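Local coordinates for WGR domain-containing protein (Bacteroides fragilis, PDB 2RA8) that is of unknown function but joins a WGR domain to a leucine-rich-repeat domain, at residues Gly203-Ser208 / Asn240-Leu245. Numbering follows the deposited sequence.
Sequences GGLPDS and NVFRPL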
loop_
_atom_site.group_PDB
_atom_site.type_symbol
_atom_site.label_atom_id
_atom_site.label_comp_id
_atom_site.label_asym_id
_atom_site.label_seq_id
_atom_site.Cartn_x
_atom_site.Cartn_y
_atom_site.Cartn_z
ATOM N N GLY A 203 -8.697 -15.018 -6.342
ATOM C CA GLY A 203 -9.968 -14.565 -5.677
ATOM C C GLY A 203 -10.972 -15.715 -5.523
ATOM O O GLY A 203 -11.959 -15.617 -4.843
ATOM N N GLY A 204 -10.655 -16.872 -6.080
ATOM C CA GLY A 204 -11.420 -18.031 -5.789
ATOM C C GLY A 204 -10.724 -19.175 -6.510
ATOM O O GLY A 204 -10.814 -19.312 -7.723
ATOM N N LEU A 205 -10.175 -20.085 -5.762
ATOM C CA LEU A 205 -9.247 -21.017 -6.435
ATOM C C LEU A 205 -10.032 -22.231 -6.960
ATOM O O LEU A 205 -10.633 -22.974 -6.174
ATOM C CB LEU A 205 -8.069 -21.417 -5.540
ATOM C CG LEU A 205 -6.978 -22.346 -6.167
ATOM C CD1 LEU A 205 -5.799 -21.577 -6.839
ATOM C CD2 LEU A 205 -6.404 -23.181 -4.911
ATOM N N PRO A 206 -9.996 -22.422 -8.347
ATOM C CA PRO A 206 -10.746 -23.538 -8.937
ATOM C C PRO A 206 -10.163 -24.886 -8.564
ATOM O O PRO A 206 -8.974 -24.997 -8.274
ATOM C CB PRO A 206 -10.635 -23.277 -10.442
ATOM C CG PRO A 206 -10.466 -21.797 -10.528
ATOM C CD PRO A 206 -9.505 -21.515 -9.398
ATOM N N ASP A 207 -10.998 -25.922 -8.567
ATOM C CA ASP A 207 -10.538 -27.268 -8.248
ATOM C C ASP A 207 -9.560 -27.755 -9.297
ATOM O O ASP A 207 -8.709 -28.599 -9.022
ATOM C CB ASP A 207 -11.730 -28.237 -8.166
ATOM C CG ASP A 207 -12.426 -28.201 -6.810
ATOM O OD1 ASP A 207 -13.546 -28.745 -6.696
ATOM O OD2 ASP A 207 -11.849 -27.639 -5.855
ATOM N N SER A 208 -9.669 -27.218 -10.510
ATOM C CA SER A 208 -8.773 -27.613 -11.595
ATOM C C SER A 208 -7.339 -27.306 -11.249
ATOM O O SER A 208 -6.437 -28.088 -11.549
ATOM C CB SER A 208 -9.156 -26.903 -12.894
ATOM O OG SER A 208 -9.355 -25.517 -12.684
ATOM N N ASN A 240 -12.303 -29.896 1.328
ATOM C CA ASN A 240 -11.626 -31.186 1.453
ATOM C C ASN A 240 -10.652 -31.462 0.342
ATOM O O ASN A 240 -9.836 -32.388 0.428
ATOM C CB ASN A 240 -12.652 -32.328 1.541
ATOM C CG ASN A 240 -13.370 -32.366 2.884
ATOM O OD1 ASN A 240 -12.739 -32.306 3.939
ATOM N ND2 ASN A 240 -14.691 -32.474 2.848
ATOM N N VAL A 241 -10.719 -30.646 -0.701
ATOM C CA VAL A 241 -9.847 -30.793 -1.855
ATOM C C VAL A 241 -8.397 -30.561 -1.488
ATOM O O VAL A 241 -7.491 -31.190 -2.042
ATOM C CB VAL A 241 -10.269 -29.800 -2.967
ATOM C CG1 VAL A 241 -10.093 -28.376 -2.480
ATOM C CG2 VAL A 241 -9.466 -30.047 -4.226
ATOM N N PHE A 242 -8.171 -29.665 -0.534
ATOM C CA PHE A 242 -6.820 -29.331 -0.102
ATOM C C PHE A 242 -6.174 -30.390 0.779
ATOM O O PHE A 242 -4.950 -30.536 0.801
ATOM C CB PHE A 242 -6.838 -27.995 0.647
ATOM C CG PHE A 242 -7.350 -26.845 -0.173
ATOM C CD1 PHE A 242 -6.648 -26.396 -1.288
ATOM C CD2 PHE A 242 -8.529 -26.202 0.173
ATOM C CE1 PHE A 242 -7.120 -25.321 -2.039
ATOM C CE2 PHE A 242 -9.000 -25.135 -0.569
ATOM C CZ PHE A 242 -8.293 -24.694 -1.678
ATOM N N ARG A 243 -7.000 -31.159 1.480
ATOM C CA ARG A 243 -6.497 -32.162 2.400
ATOM C C ARG A 243 -5.380 -33.059 1.901
ATOM O O ARG A 243 -4.387 -33.247 2.597
ATOM C CB ARG A 243 -7.668 -33.010 2.943
ATOM C CG ARG A 243 -8.618 -32.233 3.872
ATOM C CD ARG A 243 -9.682 -33.140 4.517
ATOM N NE ARG A 243 -9.743 -32.952 5.968
ATOM C CZ ARG A 243 -10.503 -32.053 6.588
ATOM N NH1 ARG A 243 -11.289 -31.246 5.889
ATOM N NH2 ARG A 243 -10.471 -31.952 7.909
ATOM N N PRO A 244 -5.507 -33.633 0.696
ATOM C CA PRO A 244 -4.422 -34.502 0.215
ATOM C C PRO A 244 -3.060 -33.835 0.093
ATOM O O PRO A 244 -2.036 -34.521 0.023
ATOM C CB PRO A 244 -4.946 -34.998 -1.128
ATOM C CG PRO A 244 -6.431 -35.050 -0.904
ATOM C CD PRO A 244 -6.688 -33.741 -0.178
ATOM N N LEU A 245 -3.042 -32.500 0.069
ATOM C CA LEU A 245 -1.793 -31.734 -0.027
ATOM C C LEU A 245 -0.968 -31.853 1.230
ATOM O O LEU A 245 0.255 -31.727 1.201
ATOM C CB LEU A 245 -2.086 -30.248 -0.267
ATOM C CG LEU A 245 -2.711 -29.853 -1.600
ATOM C CD1 LEU A 245 -3.299 -28.450 -1.497
ATOM C CD2 LEU A 245 -1.655 -29.909 -2.689
#
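L205 and F242 meet through apolar atoms. Methyl CD2 of L205 lies 3.7 Å from CE1 of F242 and 4.0 Å from CZ of F242. It comes in at the rim of the ring, near the ring plane, so neither face of the phenyl is used by the leucine. CG of L205 stands anti to the backbone N (chi1 -177°), and this carries the isobutyl end across to the aromatic edge. A second touch joins D207 and V241. Carboxylate oxygen OD2 of D207 rests against the valine branches, 3.8 Å from CG2 of V241 and 3.9 Å from CG1 of V241. This is van der Waals packing of an acid on methyl groups. No hydrogen bond links the two segments, and the buried surface is small, 141 Å².

V241 also serves its own neighbour. Its CG1 sits over the centre of the F242 ring, 3.7 Å above the plane. CD1 of L245 adds a further in-plane contact at the ring edge. The ring is thus covered on one face by V241 and met at its edge by both leucines.

The contact lies in the leucine-rich-repeat part of the chain, where parallel strands alternate with helices or loops. Residues 203-208 lead from strand 197-201 into helix 207-215, with P206 at the N-cap position. Residues 240-245 belong to the long connection between strands 223-227 and 256-260. The contact therefore joins two successive strand-to-strand connections.

V210 of helix 207-215 touches L205, V241 and F242. F235 and V228 also pack on F242. The backbone N of D207 is hydrogen-bonded to OD2 of D236, which ties the start of the helix to the same long loop. On the far side, R243 forms a salt bridge with E270.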